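Local coordinates for protein sialidase B (Streptococcus pneumoniae serotype 4, PDB 4XJW) that cleaves alpha-(2->3)-, alpha-(2->6)- and alpha-(2->8)-linked terminal sialic acids from oligosaccharides, glycoproteins and glycolipids, at residues V513-F518 and D596-K601; S556-S561 and A569-T574; Q562-K567 and L586-V591. The protein carries 1 engineered substitution. One frame throughout, in Å; residues are numbered along the deposited sequence.

Overall arrangement
All three contacts fall in one corner of the catalytic beta-propeller. Interaction 2 pairs two neighbouring strands of the antiparallel sheet 556-559, 569-575, 584-592 and 597-605; interaction 3 lays the 562-567 loop on strand 584-592; interaction 1 ties strand 597-605, one edge of that sheet, to strand 513-518 of the preceding one. Along the chain, interaction 1 encloses the other two, and the segments of 2 and 3 alternate. The centres of 2 and 3 are about 9 Å apart, those of 1 and 2 also about 9 Å, those of 1 and 3 about 11 Å. L572 packs on F517 and W600, joining the blades. I558 of interaction 2 lines the inhibitor site, while F517's side chain stays about 11 Å from the inhibitor.

Interaction 1: V513-F518 and D596-K601; sequences VIRTFF and DSIDWK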
loop_
_atom_site.group_PDB
_atom_site.type_symbol
_atom_site.label_atom_id
_atom_site.label_comp_id
_atom_site.label_asym_id
_atom_site.label_seq_id
_atom_site.Cartn_x
_atom_site.Cartn_y
_atom_site.Cartn_z
ATOM N N VAL A 513 -22.899 1.565 -21.331
ATOM C CA VAL A 513 -22.263 2.875 -21.186
ATOM C C VAL A 513 -21.259 2.829 -20.044
ATOM O O VAL A 513 -21.640 2.660 -18.887
ATOM C CB VAL A 513 -23.299 3.960 -20.896
ATOM C CG1 VAL A 513 -22.644 5.331 -20.796
ATOM C CG2 VAL A 513 -24.373 3.958 -21.989
ATOM N N ILE A 514 -19.982 3.000 -20.378
ATOM C CA ILE A 514 -18.906 2.944 -19.402
ATOM C C ILE A 514 -18.259 4.312 -19.266
ATOM O O ILE A 514 -17.872 4.927 -20.268
ATOM C CB ILE A 514 -17.822 1.955 -19.840
ATOM C CG1 ILE A 514 -18.405 0.568 -20.099
ATOM C CG2 ILE A 514 -16.712 1.864 -18.793
ATOM C CD1 ILE A 514 -17.441 -0.357 -20.830
ATOM N N ARG A 515 -18.137 4.806 -18.040
ATOM C CA ARG A 515 -17.303 5.984 -17.837
ATOM C C ARG A 515 -16.023 5.595 -17.116
ATOM O O ARG A 515 -16.054 4.900 -16.105
ATOM C CB ARG A 515 -18.013 7.096 -17.086
ATOM C CG ARG A 515 -17.107 8.329 -16.926
ATOM C CD ARG A 515 -17.890 9.603 -16.869
ATOM N NE ARG A 515 -18.711 9.750 -18.057
ATOM C CZ ARG A 515 -19.801 10.502 -18.108
ATOM N NH1 ARG A 515 -20.181 11.180 -17.038
ATOM N NH2 ARG A 515 -20.517 10.562 -19.222
ATOM N N THR A 516 -14.897 6.037 -17.677
ATOM C CA THR A 516 -13.578 5.771 -17.113
ATOM C C THR A 516 -13.034 7.043 -16.493
ATOM O O THR A 516 -12.986 8.068 -17.162
ATOM C CB THR A 516 -12.626 5.298 -18.204
ATOM O OG1 THR A 516 -13.154 4.115 -18.822
ATOM C CG2 THR A 516 -11.255 4.993 -17.627
ATOM N N PHE A 517 -12.642 6.979 -15.220
ATOM C CA PHE A 517 -11.997 8.097 -14.531
ATOM C C PHE A 517 -10.514 7.800 -14.434
ATOM O O PHE A 517 -10.122 6.684 -14.089
ATOM C CB PHE A 517 -12.591 8.288 -13.132
ATOM C CG PHE A 517 -14.073 8.541 -13.141
ATOM C CD1 PHE A 517 -14.576 9.821 -13.349
ATOM C CD2 PHE A 517 -14.960 7.499 -12.967
ATOM C CE1 PHE A 517 -15.932 10.058 -13.359
ATOM C CE2 PHE A 517 -16.331 7.726 -12.984
ATOM C CZ PHE A 517 -16.818 9.002 -13.184
ATOM N N PHE A 518 -9.671 8.778 -14.752
ATOM C CA PHE A 518 -8.238 8.509 -14.719
ATOM C C PHE A 518 -7.344 9.654 -14.280
ATOM O O PHE A 518 -7.687 10.827 -14.398
ATOM C CB PHE A 518 -7.736 7.885 -16.034
ATOM C CG PHE A 518 -7.860 8.784 -17.248
ATOM C CD1 PHE A 518 -9.089 8.981 -17.858
ATOM C CD2 PHE A 518 -6.735 9.398 -17.782
ATOM C CE1 PHE A 518 -9.200 9.790 -18.987
ATOM C CE2 PHE A 518 -6.833 10.193 -18.907
ATOM C CZ PHE A 518 -8.071 10.391 -19.509
ATOM N N ASP A 596 -26.044 11.981 -19.247
ATOM C CA ASP A 596 -25.069 11.179 -18.512
ATOM C C ASP A 596 -24.011 12.024 -17.801
ATOM O O ASP A 596 -22.959 11.513 -17.420
ATOM C CB ASP A 596 -24.398 10.149 -19.431
ATOM C CG ASP A 596 -25.361 9.094 -19.933
ATOM O OD1 ASP A 596 -26.147 8.574 -19.119
ATOM O OD2 ASP A 596 -25.326 8.789 -21.142
ATOM N N SER A 597 -24.278 13.313 -17.626
ATOM C CA SER A 597 -23.366 14.143 -16.851
ATOM C C SER A 597 -23.550 13.845 -15.362
ATOM O O SER A 597 -24.573 13.282 -14.950
ATOM C CB SER A 597 -23.568 15.636 -17.138
ATOM O OG SER A 597 -24.797 16.101 -16.618
ATOM N N ILE A 598 -22.550 14.213 -14.563
ATOM C CA ILE A 598 -22.545 13.911 -13.137
ATOM C C ILE A 598 -22.356 15.166 -12.295
ATOM O O ILE A 598 -21.403 15.931 -12.506
ATOM C CB ILE A 598 -21.411 12.917 -12.787
ATOM C CG1 ILE A 598 -21.564 11.615 -13.576
ATOM C CG2 ILE A 598 -21.377 12.646 -11.287
ATOM C CD1 ILE A 598 -20.467 10.591 -13.302
ATOM N N ASP A 599 -23.272 15.382 -11.352
ATOM C CA ASP A 599 -23.153 16.472 -10.389
ATOM C C ASP A 599 -22.497 15.966 -9.113
ATOM O O ASP A 599 -23.109 15.214 -8.350
ATOM C CB ASP A 599 -24.529 17.068 -10.070
ATOM C CG ASP A 599 -24.507 17.975 -8.852
ATOM O OD1 ASP A 599 -23.510 18.711 -8.659
ATOM O OD2 ASP A 599 -25.490 17.951 -8.082
ATOM N N TRP A 600 -21.253 16.378 -8.879
ATOM C CA TRP A 600 -20.530 15.973 -7.672
ATOM C C TRP A 600 -21.039 16.740 -6.456
ATOM O O TRP A 600 -20.613 17.861 -6.169
ATOM C CB TRP A 600 -19.022 16.121 -7.873
ATOM C CG TRP A 600 -18.576 15.391 -9.099
ATOM C CD1 TRP A 600 -18.292 15.930 -10.320
ATOM C CD2 TRP A 600 -18.415 13.970 -9.241
ATOM N NE1 TRP A 600 -17.945 14.939 -11.207
ATOM C CE2 TRP A 600 -18.009 13.729 -10.569
ATOM C CE3 TRP A 600 -18.565 12.885 -8.370
ATOM C CZ2 TRP A 600 -17.751 12.444 -11.045
ATOM C CZ3 TRP A 600 -18.314 11.615 -8.848
ATOM C CH2 TRP A 600 -17.916 11.400 -10.169
ATOM N N LYS A 601 -21.970 16.112 -5.750
ATOM C CA LYS A 601 -22.802 16.796 -4.767
ATOM C C LYS A 601 -22.297 16.709 -3.321
ATOM O O LYS A 601 -22.450 17.657 -2.544
ATOM C CB LYS A 601 -24.219 16.237 -4.862
ATOM C CG LYS A 601 -25.242 16.911 -3.974
ATOM C CD LYS A 601 -26.632 16.343 -4.288
ATOM C CE LYS A 601 -27.737 17.020 -3.501
ATOM N NZ LYS A 601 -29.074 16.496 -3.926
#
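Strand 513-518, which carries R515 and F517, and strand 597-601, which carries I598 and W600, run at 47° to each other and come no nearer than 11.2 Å axis to axis, a separation that leaves the contact to side chains meeting across the gap. R515 does the polar work. Its CG stands anti to the backbone N, and a bend at chi3 (-57°) turns the guanidinium to a single backbone oxygen: NH1 donates to D596 O at 2.8 Å, and NH2 adds a weak bond to the same D596 O at 3.2 Å. The NH1 bond is bent at the hydrogen, consistent with one oxygen being shared by two amino groups. R515 NE is held in turn by T529, which helps fix the rotation of the group. The carboxylate of D596 looks elsewhere, making salt bridges with R531 and R510, so this aspartate serves R515 through its backbone and the other two arginines through its side chain.

Below the guanidinium the contact turns apolar. I598 reaches in with its CD1 in the plane of the F517 ring, 4.0 Å from F517 CZ, and its CG1 lies 3.8 Å from R515 NH1. The other branch, CG2, sits over the centre of the W600 ring, 3.5 Å above its plane. F517 and W600 arrive from opposite directions; F517 CE1 comes to the edge of the indole, 3.8 Å from W600 CZ2, with the two ring planes inclined at 73°. R515 CG lies on one face of F517, so the aliphatic part of the arginine also belongs to this cluster. V570 and L572 of strand 569-575 pack against both aromatic rings.

The R515 bonds to D596 O and a small aromatic-aliphatic cluster thus join adjacent four-stranded antiparallel blades, the interblade packing of the six-bladed sialidase beta-propeller.

Interaction 2: S556-S561 and A569-T574; sequences SAIKYS and AVILST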
loop_
_atom_site.group_PDB
_atom_site.type_symbol
_atom_site.label_atom_id
_atom_site.label_comp_id
_atom_site.label_asym_id
_atom_site.label_seq_id
_atom_site.Cartn_x
_atom_site.Cartn_y
_atom_site.Cartn_z
ATOM N N SER A 556 -10.073 5.510 -7.385
ATOM C CA SER A 556 -10.946 4.347 -7.507
ATOM C C SER A 556 -12.380 4.838 -7.623
ATOM O O SER A 556 -12.688 5.966 -7.221
ATOM C CB SER A 556 -10.746 3.375 -6.352
ATOM O OG SER A 556 -10.826 3.999 -5.081
ATOM N N ALA A 557 -13.245 4.017 -8.212
ATOM C CA ALA A 557 -14.565 4.494 -8.621
ATOM C C ALA A 557 -15.546 3.356 -8.672
ATOM O O ALA A 557 -15.221 2.290 -9.185
ATOM C CB ALA A 557 -14.475 5.150 -9.982
ATOM N N ILE A 558 -16.749 3.590 -8.159
ATOM C CA ILE A 558 -17.814 2.586 -8.276
ATOM C C ILE A 558 -19.156 3.213 -8.631
ATOM O O ILE A 558 -19.393 4.399 -8.395
ATOM C CB ILE A 558 -17.994 1.763 -6.982
ATOM C CG1 ILE A 558 -18.352 2.674 -5.800
ATOM C CG2 ILE A 558 -16.748 0.948 -6.674
ATOM C CD1 ILE A 558 -18.859 1.925 -4.554
ATOM N N LYS A 559 -20.035 2.394 -9.205
ATOM C CA LYS A 559 -21.430 2.752 -9.418
ATOM C C LYS A 559 -22.205 2.121 -8.268
ATOM O O LYS A 559 -22.187 0.903 -8.100
ATOM C CB LYS A 559 -21.909 2.188 -10.757
ATOM C CG LYS A 559 -23.408 2.303 -11.008
ATOM C CD LYS A 559 -23.787 3.699 -11.435
ATOM C CE LYS A 559 -25.309 3.869 -11.548
ATOM N NZ LYS A 559 -25.949 2.920 -12.507
ATOM N N TYR A 560 -22.836 2.955 -7.452
ATOM C CA TYR A 560 -23.587 2.493 -6.286
ATOM C C TYR A 560 -24.897 1.852 -6.747
ATOM O O TYR A 560 -25.500 2.313 -7.713
ATOM C CB TYR A 560 -23.844 3.676 -5.347
ATOM C CG TYR A 560 -24.330 3.280 -3.973
ATOM C CD1 TYR A 560 -23.593 2.407 -3.181
ATOM C CD2 TYR A 560 -25.518 3.784 -3.463
ATOM C CE1 TYR A 560 -24.037 2.034 -1.922
ATOM C CE2 TYR A 560 -25.968 3.425 -2.203
ATOM C CZ TYR A 560 -25.227 2.547 -1.436
ATOM O OH TYR A 560 -25.664 2.180 -0.176
ATOM N N SER A 561 -25.327 0.783 -6.079
ATOM C CA SER A 561 -26.514 0.034 -6.515
ATOM C C SER A 561 -27.850 0.713 -6.187
ATOM O O SER A 561 -28.876 0.387 -6.798
ATOM C CB SER A 561 -26.512 -1.384 -5.922
ATOM O OG SER A 561 -26.880 -1.380 -4.551
ATOM N N ALA A 569 -26.044 7.001 -8.700
ATOM C CA ALA A 569 -24.886 7.592 -8.041
ATOM C C ALA A 569 -23.573 6.886 -8.357
ATOM O O ALA A 569 -23.520 5.656 -8.454
ATOM C CB ALA A 569 -25.118 7.640 -6.547
ATOM N N VAL A 570 -22.521 7.693 -8.492
ATOM C CA VAL A 570 -21.157 7.215 -8.650
ATOM C C VAL A 570 -20.365 7.697 -7.440
ATOM O O VAL A 570 -20.607 8.796 -6.937
ATOM C CB VAL A 570 -20.557 7.765 -9.950
ATOM C CG1 VAL A 570 -19.047 7.582 -10.012
ATOM C CG2 VAL A 570 -21.230 7.101 -11.129
ATOM N N ILE A 571 -19.450 6.870 -6.938
ATOM C CA ILE A 571 -18.605 7.291 -5.827
ATOM C C ILE A 571 -17.133 7.190 -6.220
ATOM O O ILE A 571 -16.684 6.156 -6.721
ATOM C CB ILE A 571 -18.882 6.494 -4.544
ATOM C CG1 ILE A 571 -20.376 6.555 -4.212
ATOM C CG2 ILE A 571 -18.046 7.039 -3.388
ATOM C CD1 ILE A 571 -20.793 5.643 -3.076
ATOM N N LEU A 572 -16.400 8.286 -6.030
ATOM C CA LEU A 572 -14.971 8.330 -6.301
ATOM C C LEU A 572 -14.191 8.373 -4.984
ATOM O O LEU A 572 -14.635 8.986 -4.014
ATOM C CB LEU A 572 -14.635 9.582 -7.114
ATOM C CG LEU A 572 -15.252 9.821 -8.485
ATOM C CD1 LEU A 572 -14.612 11.070 -9.104
ATOM C CD2 LEU A 572 -15.070 8.632 -9.414
ATOM N N SER A 573 -13.022 7.741 -4.964
ATOM C CA SER A 573 -12.099 7.822 -3.827
ATOM C C SER A 573 -10.753 8.341 -4.325
ATOM O O SER A 573 -10.200 7.799 -5.281
ATOM C CB SER A 573 -11.921 6.438 -3.205
ATOM O OG SER A 573 -10.788 6.383 -2.371
ATOM N N THR A 574 -10.224 9.370 -3.660
ATOM C CA THR A 574 -9.005 10.040 -4.108
ATOM C C THR A 574 -8.550 11.000 -3.033
ATOM O O THR A 574 -9.374 11.497 -2.268
ATOM C CB THR A 574 -9.278 10.846 -5.411
ATOM O OG1 THR A 574 -8.116 11.611 -5.774
ATOM C CG2 THR A 574 -10.458 11.784 -5.230
HETATM O O HOH W 1 -27.025 4.429 -7.992
#
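S556 to Y560 pairs with A569 to S573 in an antiparallel beta hairpin. The hydrogen-bonded pairs are S556 with S573 and I558 with I571; the latter is joined by I558 N to I571 O and I571 N to I558 O, both 2.9 Å. The whole stretch from S556 to I558 is tightly packed. S556 OG stands 3.3 Å from S573 CB. At the non-hydrogen-bonded pair between, L572 CD2 closes to 3.6 Å on A557 CB, with F517 pressing on both residues. I558 and I571 run alongside each other on the face that also carries the two serines, I558 CG1 being 4.1 Å from I571 CB.

Toward the connecting loop the direct pairing gives out. Y560 N still reaches A569 O at 3.0 Å, but the next rung is made by a water, which donates to Y560 O at 2.6 Å and accepts from A569 N at 2.8 Å. Here K559, partly exposed, bends at chi2 (78°), laying CD 3.6 Å from A569 O while NZ goes to E568 and L509 O.

At the buried end both serine hydroxyls hydrogen-bond to S616 OG, with Y613 a further partner of S573. The chemistry is therefore split: polar serines tie the hairpin to the strand that follows the probable nucleophile Y615, while I558 offers the bound inhibitor a hydrocarbon surface.

Interaction 3: Q562-K567 and L586-V591; sequences QLIDGK and LVVGLV
D565 OD2 is gripped by two groups of strand 597-605, K601 NZ in a salt bridge and Y602 OH in a hydrogen bond, while the CB of the same aspartate rests 3.9 Å from L590 CD1. D565 sits at the tip of a type I' beta turn running from I564 to K567. Two backbone bonds close the turn, I564 N to K567 O at 2.8 Å and K567 N to I564 O at 2.9 Å; D565 and G566 both take positive phi, as the two central residues of this turn require.

Across from the turn, L590 is the centre of the contact. Its forked end is pushed up under the turn: CD1 meets D565, and CD2 lies 3.7 Å from I564 O. Lower down, its CB is met by the CB of K567 at 3.9 Å, the two side chains lying nearly perpendicular. K567 then folds along the strand. A bend at chi3 (80°) swings its far end round to the backbone of V591, with CE 3.3 Å from V591 O. The lysine chain thus sets CB and CD against L590 CB and brings CE near the V591 carbonyl, at the partly exposed border of the contact. Farther back, I564 extends its CG1 arm with chi2 at 177°, which brings CD1 to V588 CG1 at 3.9 Å.

Strand 584-592 lies between strands 569-575 and 597-605. I564 and L590 both touch A569 of the first, and L590 also touches K601 of the second. The short C-terminal helix 654-657 packs alongside the turn, I654 on I564 and L657 on V588, so that the hairpin turn is folded over the C-terminal part of strand 584-592 and flanked by the end of the chain.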
loop_
_atom_site.group_PDB
_atom_site.type_symbol
_atom_site.label_atom_id
_atom_site.label_comp_id
_atom_site.label_asym_id
_atom_site.label_seq_id
_atom_site.Cartn_x
_atom_site.Cartn_y
_atom_site.Cartn_z
ATOM N N GLN A 562 -27.838 1.636 -5.230
ATOM C CA GLN A 562 -29.063 2.257 -4.730
ATOM C C GLN A 562 -29.111 3.715 -5.150
ATOM O O GLN A 562 -28.067 4.346 -5.350
ATOM C CB GLN A 562 -29.134 2.158 -3.203
ATOM C CG GLN A 562 -28.956 0.736 -2.656
ATOM C CD GLN A 562 -30.061 -0.202 -3.087
ATOM O OE1 GLN A 562 -31.234 0.032 -2.799
ATOM N NE2 GLN A 562 -29.693 -1.271 -3.789
ATOM N N LEU A 563 -30.322 4.249 -5.299
ATOM C CA LEU A 563 -30.490 5.671 -5.598
ATOM C C LEU A 563 -30.098 6.489 -4.386
ATOM O O LEU A 563 -30.288 6.065 -3.249
ATOM C CB LEU A 563 -31.945 5.995 -5.954
ATOM C CG LEU A 563 -32.586 5.276 -7.138
ATOM C CD1 LEU A 563 -33.997 5.815 -7.387
ATOM C CD2 LEU A 563 -31.734 5.381 -8.391
ATOM N N ILE A 564 -29.540 7.668 -4.645
ATOM C CA ILE A 564 -29.265 8.650 -3.611
ATOM C C ILE A 564 -29.935 9.939 -4.084
ATOM O O ILE A 564 -29.738 10.358 -5.225
ATOM C CB ILE A 564 -27.736 8.866 -3.418
ATOM C CG1 ILE A 564 -27.063 7.574 -2.941
ATOM C CG2 ILE A 564 -27.472 9.996 -2.422
ATOM C CD1 ILE A 564 -25.527 7.678 -2.805
ATOM N N ASP A 565 -30.764 10.530 -3.225
ATOM C CA ASP A 565 -31.568 11.696 -3.595
ATOM C C ASP A 565 -32.397 11.425 -4.853
ATOM O O ASP A 565 -32.597 12.310 -5.683
ATOM C CB ASP A 565 -30.685 12.935 -3.795
ATOM C CG ASP A 565 -30.027 13.397 -2.512
ATOM O OD1 ASP A 565 -30.539 13.061 -1.423
ATOM O OD2 ASP A 565 -29.000 14.110 -2.598
ATOM N N GLY A 566 -32.858 10.185 -4.994
ATOM C CA GLY A 566 -33.665 9.787 -6.130
ATOM C C GLY A 566 -32.920 9.706 -7.446
ATOM O O GLY A 566 -33.538 9.639 -8.511
ATOM N N LYS A 567 -31.588 9.717 -7.386
ATOM C CA LYS A 567 -30.771 9.681 -8.596
ATOM C C LYS A 567 -29.731 8.566 -8.537
ATOM O O LYS A 567 -29.383 8.083 -7.457
ATOM C CB LYS A 567 -30.081 11.034 -8.820
ATOM C CG LYS A 567 -31.040 12.222 -8.796
ATOM C CD LYS A 567 -30.464 13.439 -9.501
ATOM C CE LYS A 567 -30.625 13.325 -11.007
ATOM N NZ LYS A 567 -30.002 14.472 -11.716
ATOM N N LEU A 586 -14.175 10.620 -0.131
ATOM C CA LEU A 586 -15.109 9.967 -1.027
ATOM C C LEU A 586 -15.971 11.074 -1.598
ATOM O O LEU A 586 -16.460 11.931 -0.852
ATOM C CB LEU A 586 -16.001 8.972 -0.300
ATOM C CG LEU A 586 -15.330 7.818 0.418
ATOM C CD1 LEU A 586 -16.403 6.828 0.830
ATOM C CD2 LEU A 586 -14.302 7.138 -0.459
ATOM N N VAL A 587 -16.155 11.066 -2.910
ATOM C CA VAL A 587 -16.963 12.096 -3.555
ATOM C C VAL A 587 -18.152 11.411 -4.215
ATOM O O VAL A 587 -17.974 10.535 -5.061
ATOM C CB VAL A 587 -16.142 12.905 -4.577
ATOM C CG1 VAL A 587 -16.967 14.061 -5.122
ATOM C CG2 VAL A 587 -14.840 13.440 -3.937
ATOM N N VAL A 588 -19.366 11.793 -3.810
ATOM C CA VAL A 588 -20.577 11.194 -4.357
ATOM C C VAL A 588 -21.144 12.065 -5.474
ATOM O O VAL A 588 -21.416 13.247 -5.260
ATOM C CB VAL A 588 -21.651 11.012 -3.270
ATOM C CG1 VAL A 588 -22.899 10.371 -3.858
ATOM C CG2 VAL A 588 -21.122 10.176 -2.104
ATOM N N GLY A 589 -21.297 11.487 -6.663
ATOM C CA GLY A 589 -21.870 12.205 -7.791
ATOM C C GLY A 589 -23.189 11.603 -8.235
ATOM O O GLY A 589 -23.336 10.378 -8.280
ATOM N N LEU A 590 -24.152 12.461 -8.566
ATOM C CA LEU A 590 -25.455 11.998 -9.045
ATOM C C LEU A 590 -25.549 12.188 -10.554
ATOM O O LEU A 590 -25.151 13.238 -11.081
ATOM C CB LEU A 590 -26.579 12.765 -8.355
ATOM C CG LEU A 590 -26.514 12.829 -6.832
ATOM C CD1 LEU A 590 -27.750 13.496 -6.260
ATOM C CD2 LEU A 590 -26.330 11.442 -6.241
ATOM N N VAL A 591 -26.062 11.177 -11.248
ATOM C CA VAL A 591 -26.117 11.191 -12.704
ATOM C C VAL A 591 -27.355 11.920 -13.218
ATOM O O VAL A 591 -28.478 11.647 -12.786
ATOM C CB VAL A 591 -26.084 9.758 -13.291
ATOM C CG1 VAL A 591 -26.151 9.797 -14.809
ATOM C CG2 VAL A 591 -24.833 9.023 -12.830
#